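Side-chain contacts in hypothetical protein (Aquifex aeolicus, PDB 2HEK), which is of unknown function but binds zinc and GDP at separate sites and, as an HD-domain protein, may have dGTPase-like activity: residues A[259-264]-A[276-281]; A[234-239]-A[271-276]; A[167-172]-A[219-224]. All coordinates share one frame; numbering follows the deposited sequence.

Interaction 1 of 3, residues A[259-264]-A[276-281]. With GDP (guanosine-5'-diphosphate), chain G.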
loop_
_atom_site.group_PDB
_atom_site.type_symbol
_atom_site.label_atom_id
_atom_site.label_comp_id
_atom_site.label_asym_id
_atom_site.label_seq_id
_atom_site.Cartn_x
_atom_site.Cartn_y
_atom_site.Cartn_z
ATOM N N PHE A 259 21.479 -28.646 5.295
ATOM C CA PHE A 259 22.326 -29.814 5.014
ATOM C C PHE A 259 23.529 -29.431 4.141
ATOM O O PHE A 259 24.683 -29.717 4.488
ATOM C CB PHE A 259 21.527 -30.918 4.327
ATOM C CG PHE A 259 22.359 -32.115 3.958
ATOM C CD1 PHE A 259 22.486 -33.186 4.836
ATOM C CD2 PHE A 259 23.019 -32.178 2.729
ATOM C CE1 PHE A 259 23.260 -34.292 4.501
ATOM C CE2 PHE A 259 23.803 -33.295 2.392
ATOM C CZ PHE A 259 23.917 -34.345 3.280
ATOM N N VAL A 260 23.266 -28.795 3.001
ATOM C CA VAL A 260 24.349 -28.306 2.138
ATOM C C VAL A 260 25.290 -27.373 2.887
ATOM O O VAL A 260 26.493 -27.587 2.863
ATOM C CB VAL A 260 23.805 -27.621 0.882
ATOM C CG1 VAL A 260 24.945 -27.072 0.027
ATOM C CG2 VAL A 260 22.958 -28.599 0.108
ATOM N N ILE A 261 24.751 -26.365 3.569
ATOM C CA ILE A 261 25.585 -25.412 4.301
ATOM C C ILE A 261 26.430 -26.102 5.394
ATOM O O ILE A 261 27.603 -25.764 5.578
ATOM C CB ILE A 261 24.762 -24.239 4.895
ATOM C CG1 ILE A 261 24.174 -23.368 3.780
ATOM C CG2 ILE A 261 25.618 -23.375 5.800
ATOM C CD1 ILE A 261 22.969 -22.550 4.220
ATOM N N SER A 262 25.846 -27.069 6.096
ATOM C CA SER A 262 26.572 -27.771 7.160
ATOM C C SER A 262 27.771 -28.519 6.588
ATOM O O SER A 262 28.862 -28.460 7.147
ATOM C CB SER A 262 25.671 -28.752 7.908
ATOM O OG SER A 262 25.567 -29.989 7.214
ATOM N N GLU A 263 27.549 -29.223 5.480
ATOM C CA GLU A 263 28.592 -29.958 4.786
ATOM C C GLU A 263 29.767 -29.050 4.414
ATOM O O GLU A 263 30.900 -29.513 4.244
ATOM C CB GLU A 263 28.014 -30.603 3.529
ATOM C CG GLU A 263 27.133 -31.818 3.770
ATOM C CD GLU A 263 27.914 -33.036 4.259
ATOM O OE1 GLU A 263 28.199 -33.936 3.433
ATOM O OE2 GLU A 263 28.249 -33.089 5.464
ATOM N N LEU A 264 29.481 -27.758 4.300
ATOM C CA LEU A 264 30.435 -26.758 3.858
ATOM C C LEU A 264 31.127 -26.132 5.054
ATOM O O LEU A 264 32.351 -26.109 5.123
ATOM C CB LEU A 264 29.684 -25.683 3.066
ATOM C CG LEU A 264 30.385 -24.563 2.306
ATOM C CD1 LEU A 264 31.180 -25.119 1.162
ATOM C CD2 LEU A 264 29.345 -23.604 1.783
ATOM N N ARG A 276 34.361 -18.113 -0.215
ATOM C CA ARG A 276 33.795 -17.426 -1.396
ATOM C C ARG A 276 32.299 -17.163 -1.251
ATOM O O ARG A 276 31.770 -16.164 -1.765
ATOM C CB ARG A 276 34.021 -18.287 -2.646
ATOM C CG ARG A 276 35.481 -18.286 -3.094
ATOM C CD ARG A 276 35.769 -19.366 -4.139
ATOM N NE ARG A 276 37.168 -19.280 -4.578
ATOM C CZ ARG A 276 37.695 -19.896 -5.633
ATOM N NH1 ARG A 276 36.952 -20.665 -6.417
ATOM N NH2 ARG A 276 38.989 -19.732 -5.904
ATOM N N ILE A 277 31.616 -18.083 -0.574
ATOM C CA ILE A 277 30.162 -17.989 -0.452
ATOM C C ILE A 277 29.738 -17.262 0.827
ATOM O O ILE A 277 28.868 -16.406 0.774
ATOM C CB ILE A 277 29.492 -19.352 -0.477
ATOM C CG1 ILE A 277 29.743 -20.054 -1.818
ATOM C CG2 ILE A 277 27.953 -19.188 -0.230
ATOM C CD1 ILE A 277 29.445 -21.544 -1.797
ATOM N N PHE A 278 30.362 -17.606 1.958
ATOM C CA PHE A 278 29.880 -17.143 3.263
ATOM C C PHE A 278 30.744 -16.113 3.986
ATOM O O PHE A 278 30.276 -15.483 4.941
ATOM C CB PHE A 278 29.608 -18.343 4.167
ATOM C CG PHE A 278 28.395 -19.123 3.770
ATOM C CD1 PHE A 278 28.501 -20.453 3.412
ATOM C CD2 PHE A 278 27.131 -18.506 3.724
ATOM C CE1 PHE A 278 27.381 -21.180 3.044
ATOM C CE2 PHE A 278 26.017 -19.209 3.345
ATOM C CZ PHE A 278 26.134 -20.561 3.008
ATOM N N GLN A 279 31.977 -15.908 3.534
ATOM C CA GLN A 279 32.852 -14.914 4.164
ATOM C C GLN A 279 33.130 -13.694 3.301
ATOM O O GLN A 279 34.173 -13.065 3.416
ATOM C CB GLN A 279 34.206 -15.527 4.496
ATOM C CG GLN A 279 34.202 -16.499 5.675
ATOM C CD GLN A 279 35.603 -16.816 6.167
ATOM O OE1 GLN A 279 36.591 -16.292 5.637
ATOM N NE2 GLN A 279 35.926 -17.626 7.155
ATOM N N ARG A 280 32.229 -13.373 2.387
ATOM C CA ARG A 280 32.314 -12.212 1.479
ATOM C C ARG A 280 33.605 -12.138 0.660
ATOM O O ARG A 280 34.089 -11.057 0.370
ATOM C CB ARG A 280 32.097 -10.923 2.282
ATOM C CG ARG A 280 31.097 -9.937 1.637
ATOM C CD ARG A 280 29.635 -10.190 1.990
ATOM N NE ARG A 280 28.708 -9.535 1.072
ATOM C CZ ARG A 280 27.490 -9.986 0.793
ATOM N NH1 ARG A 280 27.049 -11.098 1.361
ATOM N NH2 ARG A 280 26.717 -9.324 -0.055
ATOM N N LYS A 281 34.110 -13.294 0.247
ATOM C CA LYS A 281 35.329 -13.385 -0.564
ATOM C C LYS A 281 34.990 -13.880 -1.981
ATOM O O LYS A 281 35.840 -14.470 -2.641
ATOM C CB LYS A 281 36.362 -14.301 0.103
ATOM C CG LYS A 281 36.847 -13.841 1.467
ATOM C CD LYS A 281 38.024 -14.677 1.947
ATOM C CE LYS A 281 38.432 -14.340 3.372
ATOM N NZ LYS A 281 38.934 -15.539 4.099
HETATM P PB GDP G . 30.318 -5.462 -3.906
HETATM O O1B GDP G . 29.551 -5.177 -5.191
HETATM O O2B GDP G . 31.800 -5.680 -4.189
HETATM O O3B GDP G . 30.172 -4.281 -2.948
HETATM O O3A GDP G . 29.758 -6.823 -3.232
HETATM P PA GDP G . 29.400 -7.025 -1.674
HETATM O O1A GDP G . 30.022 -6.014 -0.749
HETATM O O2A GDP G . 29.798 -8.416 -1.252
HETATM O "O5'" GDP G . 27.786 -6.938 -1.569
HETATM C "C5'" GDP G . 26.945 -6.255 -2.488
HETATM C "C4'" GDP G . 25.567 -5.955 -1.884
HETATM O "O4'" GDP G . 25.133 -6.881 -0.868
HETATM C "C3'" GDP G . 25.516 -4.592 -1.246
HETATM O "O3'" GDP G . 24.311 -3.987 -1.801
HETATM C "C2'" GDP G . 25.222 -4.903 0.191
HETATM O "O2'" GDP G . 24.393 -3.860 0.644
HETATM C "C1'" GDP G . 24.435 -6.187 0.159
HETATM N N9 GDP G . 24.616 -7.026 1.364
HETATM C C8 GDP G . 23.687 -7.814 1.930
HETATM N N7 GDP G . 24.190 -8.492 2.981
HETATM C C5 GDP G . 25.476 -8.125 3.099
HETATM C C6 GDP G . 26.585 -8.446 4.016
HETATM O O6 GDP G . 26.370 -9.253 4.910
HETATM N N1 GDP G . 27.801 -7.909 3.811
HETATM C C2 GDP G . 28.030 -7.033 2.809
HETATM N N2 GDP G . 29.295 -6.509 2.682
HETATM N N3 GDP G . 27.037 -6.683 1.926
HETATM C C4 GDP G . 25.779 -7.186 2.029
#

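Interaction 2 of 3, residues A[234-239]-A[271-276]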
loop_
_atom_site.group_PDB
_atom_site.type_symbol
_atom_site.label_atom_id
_atom_site.label_comp_id
_atom_site.label_asym_id
_atom_site.label_seq_id
_atom_site.Cartn_x
_atom_site.Cartn_y
_atom_site.Cartn_z
ATOM N N VAL A 234 27.274 -23.543 -7.150
ATOM C CA VAL A 234 27.076 -24.653 -8.064
ATOM C C VAL A 234 28.380 -25.474 -8.231
ATOM O O VAL A 234 28.357 -26.713 -8.276
ATOM C CB VAL A 234 26.414 -24.175 -9.387
ATOM C CG1 VAL A 234 26.493 -25.231 -10.442
ATOM C CG2 VAL A 234 24.928 -23.822 -9.123
ATOM N N GLU A 235 29.517 -24.799 -8.255
ATOM C CA GLU A 235 30.789 -25.518 -8.284
ATOM C C GLU A 235 30.928 -26.442 -7.066
ATOM O O GLU A 235 31.302 -27.622 -7.209
ATOM C CB GLU A 235 31.958 -24.537 -8.367
ATOM C CG GLU A 235 32.060 -23.903 -9.734
ATOM C CD GLU A 235 33.100 -22.811 -9.831
ATOM O OE1 GLU A 235 33.948 -22.695 -8.925
ATOM O OE2 GLU A 235 33.074 -22.067 -10.837
ATOM N N PHE A 236 30.600 -25.910 -5.880
ATOM C CA PHE A 236 30.630 -26.699 -4.660
ATOM C C PHE A 236 29.627 -27.841 -4.693
ATOM O O PHE A 236 29.990 -28.984 -4.417
ATOM C CB PHE A 236 30.394 -25.837 -3.427
ATOM C CG PHE A 236 30.050 -26.641 -2.187
ATOM C CD1 PHE A 236 30.976 -27.538 -1.642
ATOM C CD2 PHE A 236 28.813 -26.499 -1.571
ATOM C CE1 PHE A 236 30.664 -28.292 -0.524
ATOM C CE2 PHE A 236 28.504 -27.232 -0.439
ATOM C CZ PHE A 236 29.425 -28.132 0.084
ATOM N N LEU A 237 28.372 -27.544 -5.039
ATOM C CA LEU A 237 27.321 -28.565 -5.031
ATOM C C LEU A 237 27.709 -29.790 -5.871
ATOM O O LEU A 237 27.415 -30.924 -5.485
ATOM C CB LEU A 237 25.957 -27.996 -5.453
ATOM C CG LEU A 237 24.788 -28.999 -5.377
ATOM C CD1 LEU A 237 24.629 -29.677 -4.002
ATOM C CD2 LEU A 237 23.471 -28.365 -5.800
ATOM N N LYS A 238 28.385 -29.547 -6.996
ATOM C CA LYS A 238 28.913 -30.608 -7.857
ATOM C C LYS A 238 29.931 -31.525 -7.162
ATOM O O LYS A 238 29.891 -32.741 -7.342
ATOM C CB LYS A 238 29.518 -30.017 -9.133
ATOM C CG LYS A 238 28.491 -29.709 -10.196
ATOM C CD LYS A 238 29.097 -28.868 -11.308
ATOM C CE LYS A 238 28.003 -28.204 -12.155
ATOM N NZ LYS A 238 28.522 -27.070 -12.998
ATOM N N LYS A 239 30.843 -30.941 -6.389
ATOM C CA LYS A 239 31.789 -31.717 -5.594
ATOM C C LYS A 239 31.070 -32.556 -4.540
ATOM O O LYS A 239 31.390 -33.725 -4.348
ATOM C CB LYS A 239 32.817 -30.802 -4.918
ATOM C CG LYS A 239 33.685 -30.023 -5.895
ATOM C CD LYS A 239 34.940 -29.470 -5.236
ATOM C CE LYS A 239 34.651 -28.289 -4.325
ATOM N NZ LYS A 239 35.813 -27.991 -3.438
ATOM N N ARG A 271 37.135 -25.464 2.137
ATOM C CA ARG A 271 37.300 -24.188 2.820
ATOM C C ARG A 271 37.214 -22.971 1.907
ATOM O O ARG A 271 36.670 -21.937 2.299
ATOM C CB ARG A 271 38.584 -24.147 3.653
ATOM C CG ARG A 271 38.490 -23.209 4.850
ATOM C CD ARG A 271 37.430 -23.719 5.838
ATOM N NE ARG A 271 36.863 -22.671 6.687
ATOM C CZ ARG A 271 35.930 -22.889 7.609
ATOM N NH1 ARG A 271 35.462 -24.116 7.802
ATOM N NH2 ARG A 271 35.467 -21.883 8.342
ATOM N N GLU A 272 37.769 -23.076 0.707
ATOM C CA GLU A 272 37.751 -21.939 -0.186
ATOM C C GLU A 272 36.358 -21.699 -0.749
ATOM O O GLU A 272 35.993 -20.560 -0.960
ATOM C CB GLU A 272 38.826 -22.030 -1.265
ATOM C CG GLU A 272 40.117 -21.322 -0.821
ATOM C CD GLU A 272 41.280 -21.488 -1.786
ATOM O OE1 GLU A 272 41.206 -20.968 -2.930
ATOM O OE2 GLU A 272 42.286 -22.128 -1.383
ATOM N N ASP A 273 35.599 -22.777 -0.958
ATOM C CA ASP A 273 34.152 -22.709 -1.237
ATOM C C ASP A 273 33.442 -21.904 -0.168
ATOM O O ASP A 273 32.711 -20.967 -0.480
ATOM C CB ASP A 273 33.527 -24.106 -1.252
ATOM C CG ASP A 273 34.096 -24.996 -2.325
ATOM O OD1 ASP A 273 34.807 -25.974 -1.971
ATOM O OD2 ASP A 273 33.824 -24.723 -3.513
ATOM N N PHE A 274 33.659 -22.287 1.090
ATOM C CA PHE A 274 33.040 -21.623 2.222
ATOM C C PHE A 274 33.383 -20.145 2.243
ATOM O O PHE A 274 32.518 -19.312 2.445
ATOM C CB PHE A 274 33.425 -22.274 3.569
ATOM C CG PHE A 274 33.053 -21.429 4.779
ATOM C CD1 PHE A 274 31.807 -21.556 5.383
ATOM C CD2 PHE A 274 33.949 -20.492 5.295
ATOM C CE1 PHE A 274 31.462 -20.768 6.488
ATOM C CE2 PHE A 274 33.614 -19.695 6.400
ATOM C CZ PHE A 274 32.368 -19.829 6.995
ATOM N N GLU A 275 34.653 -19.817 2.050
ATOM C CA GLU A 275 35.069 -18.418 2.084
ATOM C C GLU A 275 34.412 -17.563 0.991
ATOM O O GLU A 275 33.953 -16.444 1.257
ATOM C CB GLU A 275 36.581 -18.327 1.996
ATOM C CG GLU A 275 37.248 -18.869 3.275
ATOM C CD GLU A 275 38.762 -18.819 3.247
ATOM O OE1 GLU A 275 39.325 -18.152 2.342
ATOM O OE2 GLU A 275 39.384 -19.453 4.144
ATOM N N ARG A 276 34.361 -18.113 -0.215
ATOM C CA ARG A 276 33.795 -17.426 -1.396
ATOM C C ARG A 276 32.299 -17.163 -1.251
ATOM O O ARG A 276 31.770 -16.164 -1.765
ATOM C CB ARG A 276 34.021 -18.287 -2.646
ATOM C CG ARG A 276 35.481 -18.286 -3.094
ATOM C CD ARG A 276 35.769 -19.366 -4.139
ATOM N NE ARG A 276 37.168 -19.280 -4.578
ATOM C CZ ARG A 276 37.695 -19.896 -5.633
ATOM N NH1 ARG A 276 36.952 -20.665 -6.417
ATOM N NH2 ARG A 276 38.989 -19.732 -5.904
HETATM O O HOH W 1 34.295 -21.332 -6.840
#

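Interaction 3 of 3, residues A[167-172]-A[219-224]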
loop_
_atom_site.group_PDB
_atom_site.type_symbol
_atom_site.label_atom_id
_atom_site.label_comp_id
_atom_site.label_asym_id
_atom_site.label_seq_id
_atom_site.Cartn_x
_atom_site.Cartn_y
_atom_site.Cartn_z
ATOM N N ARG A 167 5.544 -11.860 -7.546
ATOM C CA ARG A 167 4.989 -11.045 -6.428
ATOM C C ARG A 167 5.663 -11.330 -5.082
ATOM O O ARG A 167 5.975 -10.407 -4.304
ATOM C CB ARG A 167 3.449 -11.211 -6.345
ATOM C CG ARG A 167 2.715 -10.440 -5.177
ATOM C CD ARG A 167 1.045 -10.482 -5.188
ATOM N NE ARG A 167 0.583 -9.483 -4.240
ATOM C CZ ARG A 167 -0.659 -9.067 -4.187
ATOM N NH1 ARG A 167 -1.557 -9.562 -5.043
ATOM N NH2 ARG A 167 -1.002 -8.147 -3.309
ATOM N N ARG A 168 5.870 -12.598 -4.750
ATOM C CA ARG A 168 6.468 -12.928 -3.469
ATOM C C ARG A 168 7.959 -12.485 -3.416
ATOM O O ARG A 168 8.431 -11.949 -2.390
ATOM C CB ARG A 168 6.320 -14.455 -3.205
ATOM C CG ARG A 168 6.751 -14.938 -1.779
ATOM C CD ARG A 168 6.394 -16.463 -1.518
ATOM N NE ARG A 168 4.979 -16.654 -1.865
ATOM C CZ ARG A 168 3.964 -16.416 -1.045
ATOM N NH1 ARG A 168 4.177 -16.058 0.226
ATOM N NH2 ARG A 168 2.738 -16.534 -1.505
ATOM N N ASP A 169 8.699 -12.724 -4.510
ATOM C CA ASP A 169 10.099 -12.311 -4.603
ATOM C C ASP A 169 10.188 -10.798 -4.427
ATOM O O ASP A 169 11.037 -10.334 -3.684
ATOM C CB ASP A 169 10.741 -12.755 -5.929
ATOM C CG ASP A 169 10.864 -14.292 -6.055
ATOM O OD1 ASP A 169 10.622 -15.016 -5.073
ATOM O OD2 ASP A 169 11.196 -14.780 -7.152
ATOM N N ALA A 170 9.271 -10.044 -5.045
ATOM C CA ALA A 170 9.289 -8.566 -4.950
ATOM C C ALA A 170 8.990 -8.159 -3.515
ATOM O O ALA A 170 9.615 -7.275 -2.986
ATOM C CB ALA A 170 8.258 -7.958 -5.859
ATOM N N TYR A 171 8.012 -8.813 -2.895
ATOM C CA TYR A 171 7.549 -8.466 -1.551
ATOM C C TYR A 171 8.671 -8.669 -0.538
ATOM O O TYR A 171 8.885 -7.834 0.335
ATOM C CB TYR A 171 6.341 -9.361 -1.177
ATOM C CG TYR A 171 5.691 -9.010 0.142
ATOM C CD1 TYR A 171 4.691 -8.024 0.199
ATOM C CD2 TYR A 171 6.052 -9.695 1.339
ATOM C CE1 TYR A 171 4.079 -7.677 1.428
ATOM C CE2 TYR A 171 5.408 -9.409 2.558
ATOM C CZ TYR A 171 4.418 -8.374 2.573
ATOM O OH TYR A 171 3.799 -8.004 3.752
ATOM N N PHE A 172 9.389 -9.779 -0.634
ATOM C CA PHE A 172 10.430 -10.078 0.360
ATOM C C PHE A 172 11.767 -9.436 0.015
ATOM O O PHE A 172 12.499 -9.046 0.913
ATOM C CB PHE A 172 10.646 -11.595 0.529
ATOM C CG PHE A 172 9.550 -12.278 1.311
ATOM C CD1 PHE A 172 8.340 -12.608 0.709
ATOM C CD2 PHE A 172 9.739 -12.617 2.641
ATOM C CE1 PHE A 172 7.316 -13.228 1.422
ATOM C CE2 PHE A 172 8.686 -13.266 3.375
ATOM C CZ PHE A 172 7.471 -13.534 2.742
ATOM N N GLN A 219 16.779 -6.403 -11.487
ATOM C CA GLN A 219 17.114 -5.973 -10.121
ATOM C C GLN A 219 17.620 -7.148 -9.273
ATOM O O GLN A 219 18.558 -6.986 -8.470
ATOM C CB GLN A 219 15.922 -5.229 -9.471
ATOM C CG GLN A 219 16.081 -4.810 -7.989
ATOM C CD GLN A 219 16.836 -3.471 -7.813
ATOM O OE1 GLN A 219 17.467 -2.972 -8.752
ATOM N NE2 GLN A 219 16.768 -2.895 -6.601
ATOM N N VAL A 220 16.998 -8.323 -9.432
ATOM C CA VAL A 220 17.267 -9.448 -8.509
ATOM C C VAL A 220 17.918 -10.678 -9.177
ATOM O O VAL A 220 19.046 -11.055 -8.820
ATOM C CB VAL A 220 15.978 -9.911 -7.730
ATOM C CG1 VAL A 220 16.324 -11.093 -6.828
ATOM C CG2 VAL A 220 15.358 -8.752 -6.907
ATOM N N TYR A 221 17.228 -11.304 -10.131
ATOM C CA TYR A 221 17.688 -12.615 -10.632
ATOM C C TYR A 221 19.040 -12.475 -11.365
ATOM O O TYR A 221 19.878 -13.392 -11.344
ATOM C CB TYR A 221 16.619 -13.314 -11.530
ATOM C CG TYR A 221 15.190 -13.361 -10.937
ATOM C CD1 TYR A 221 14.074 -13.160 -11.754
ATOM C CD2 TYR A 221 14.968 -13.604 -9.555
ATOM C CE1 TYR A 221 12.762 -13.204 -11.233
ATOM C CE2 TYR A 221 13.655 -13.621 -9.025
ATOM C CZ TYR A 221 12.567 -13.443 -9.879
ATOM O OH TYR A 221 11.260 -13.456 -9.368
ATOM N N PHE A 222 19.266 -11.331 -11.994
ATOM C CA PHE A 222 20.533 -11.127 -12.736
ATOM C C PHE A 222 21.474 -10.191 -12.008
ATOM O O PHE A 222 22.418 -9.674 -12.607
ATOM C CB PHE A 222 20.268 -10.626 -14.164
ATOM C CG PHE A 222 19.597 -11.633 -15.034
ATOM C CD1 PHE A 222 18.936 -11.221 -16.204
ATOM C CD2 PHE A 222 19.576 -12.993 -14.684
ATOM C CE1 PHE A 222 18.294 -12.167 -17.050
ATOM C CE2 PHE A 222 18.938 -13.957 -15.511
ATOM C CZ PHE A 222 18.299 -13.530 -16.713
ATOM N N HIS A 223 21.228 -9.961 -10.713
ATOM C CA HIS A 223 22.083 -9.082 -9.931
ATOM C C HIS A 223 23.502 -9.703 -10.000
ATOM O O HIS A 223 23.666 -10.903 -9.850
ATOM C CB HIS A 223 21.583 -9.016 -8.474
ATOM C CG HIS A 223 22.298 -8.021 -7.629
ATOM N ND1 HIS A 223 23.572 -8.239 -7.148
ATOM C CD2 HIS A 223 21.913 -6.805 -7.153
ATOM C CE1 HIS A 223 23.943 -7.206 -6.415
ATOM N NE2 HIS A 223 22.944 -6.336 -6.375
ATOM N N LYS A 224 24.511 -8.874 -10.215
ATOM C CA LYS A 224 25.843 -9.398 -10.532
ATOM C C LYS A 224 26.398 -10.225 -9.375
ATOM O O LYS A 224 27.067 -11.224 -9.608
ATOM C CB LYS A 224 26.788 -8.259 -10.875
ATOM C CG LYS A 224 27.087 -7.324 -9.735
ATOM C CD LYS A 224 27.653 -5.982 -10.244
ATOM C CE LYS A 224 28.267 -5.215 -9.085
ATOM N NZ LYS A 224 28.573 -3.802 -9.455
#

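Interaction 1 of 3, residues A[259-264]-A[276-281]
Two short helices of the HD-associated region, 257-266 and 271-278, pack through Ile261 and Leu264 on the first and Phe278 near the end of the second. The Phe278 ring carries the contact. Ile261 crosses it at about a right angle, CG1 lying 3.5 Å from Phe278 CZ, while CG2 and CD1 stay slightly farther from the same end of the ring. Leu264 brings one methyl to the ring edge, near its plane, with CD2 3.4 Å from Phe278 CE1. With CG anti to the backbone N (chi1 -172°), Leu264 can also set CD2 4.1 Å from Ile277 CD1. Branched aliphatic side chains suit this place because their branches, the Ile261 methylene and methyls and a Leu264 methyl, fit round a flat ring; Ile277 CG2 sits over the centre of one face. Just past the helix, Arg280 turns to GDP. Its guanidinium lies with one face over the guanine, and NH2 donates a nearly straight bond (172°) to GDP O5' at 3.0 Å, whereas NE makes a weak, bent one to O2A. His282 and residues of the second subunit, among them Lys3 and Asp24, also bind this nucleotide. The arrangement is that of an apolar helix-helix junction leading directly into a nucleotide site at a subunit interface.

Interaction 2 of 3, residues A[234-239]-A[271-276]
Asp273 and Lys239 form a salt bridge between two nearly antiparallel helices, 224-240 and 271-278, in the helical HD-associated region. The short segments have axes 10.3 Å apart at closest approach and run at 150° to each other. Asp273 faces the other helix, and its CG, beside the backbone N and anti to the carbonyl carbon, carries the carboxylate into the gap. Lys239 approaches from the opposite direction. Its chain is extended except for a bend at the third torsion (chi3 -74°), which turns the ammonium group to Asp273, so that NZ donates to OD1 at 2.7 Å through the syn lone pair of that oxygen. A long, flexible lysine suits an exposed position from which a short aspartate must be reached.

The other carboxylate oxygen lies beside Phe236, with OD2 3.6 Å from Phe236 CB. The phenyl ring and carboxylate planes are 46° apart, and the ring reaches on to Leu264 and Val260 of helix 257-266, with Phe270 meeting it edge-to-face. Polar and apolar contacts therefore adjoin: the charged pair lies toward the surface and the aromatic ring is buried.

Toward the start of 234-239 and at the end of 271-276, Glu235 and Arg276 carry opposite charges but stop short of a salt bridge, OE1 and NH1 being 4.4 Å apart. Glu235 instead has Arg312 as its ionic partner through OE2. A water spans the remaining gap, giving a hydrogen to Glu235 OE1 and lying in the plane of the Arg276 guanidinium at its edge, where it accepts from NH1 at 2.8 Å.

Interaction 3 of 3, residues A[167-172]-A[219-224]
The Tyr221 ring meets the carboxylate of Asp169 at its edge, OD2 lying near the ring plane, and the two flat groups stand almost perpendicular, their planes 82° apart. Tyr217 makes a further edge-to-face contact with the ring, and Met216, Tyr165 and Leu166 also pack against Tyr221. The phenol OH donates to Asp169 OD2 at 2.6 Å, although the position of that oxygen is less certain; ring atom CE2 lies 3.3 Å from the same OD2. Tyr221 CG sits beside the backbone N (chi1 -49°), and from there the ring extends its hydroxyl across to helix 160-173. A tyrosine suits this place because it combines a long apolar body with a polar end for a buried carboxylate. A phenylalanine here would probably leave Asp169 without the phenol's hydrogen bond, its carboxylate lacking the mate that reaches it from helix 203-221. The Asp169 side chain also packs on His49 and Met216. The zinc ion, held by His54, Asp85 and Asp161, is about 9 Å from the nearest atom of the Asp169 side chain, which places this tyrosine-carboxylate pair near, but not in contact with, the metal centre of an HD-type helical domain.

How the interactions relate
From the N terminus, interaction 3 comes first: 167-172 meets 219-224 across 46 intervening residues, joining helix 160-173 of the HD domain to the end of helix 203-221. It closes before the others open, and its centre lies about 22 Å and about 24 Å from the centres of interactions 1 and 2. The chain continues into helix 224-240, where interaction 2 begins. Segment 259-264 of interaction 1 follows before 271-276 completes interaction 2, and 276-281 then completes interaction 1; these two loops cross and share Arg276. Between them they tie helices 224-240, 257-266 and 271-278 into one packed unit, with Lys281 salt-bridged to Glu275. Interactions 1 and 3 both also touch the second subunit.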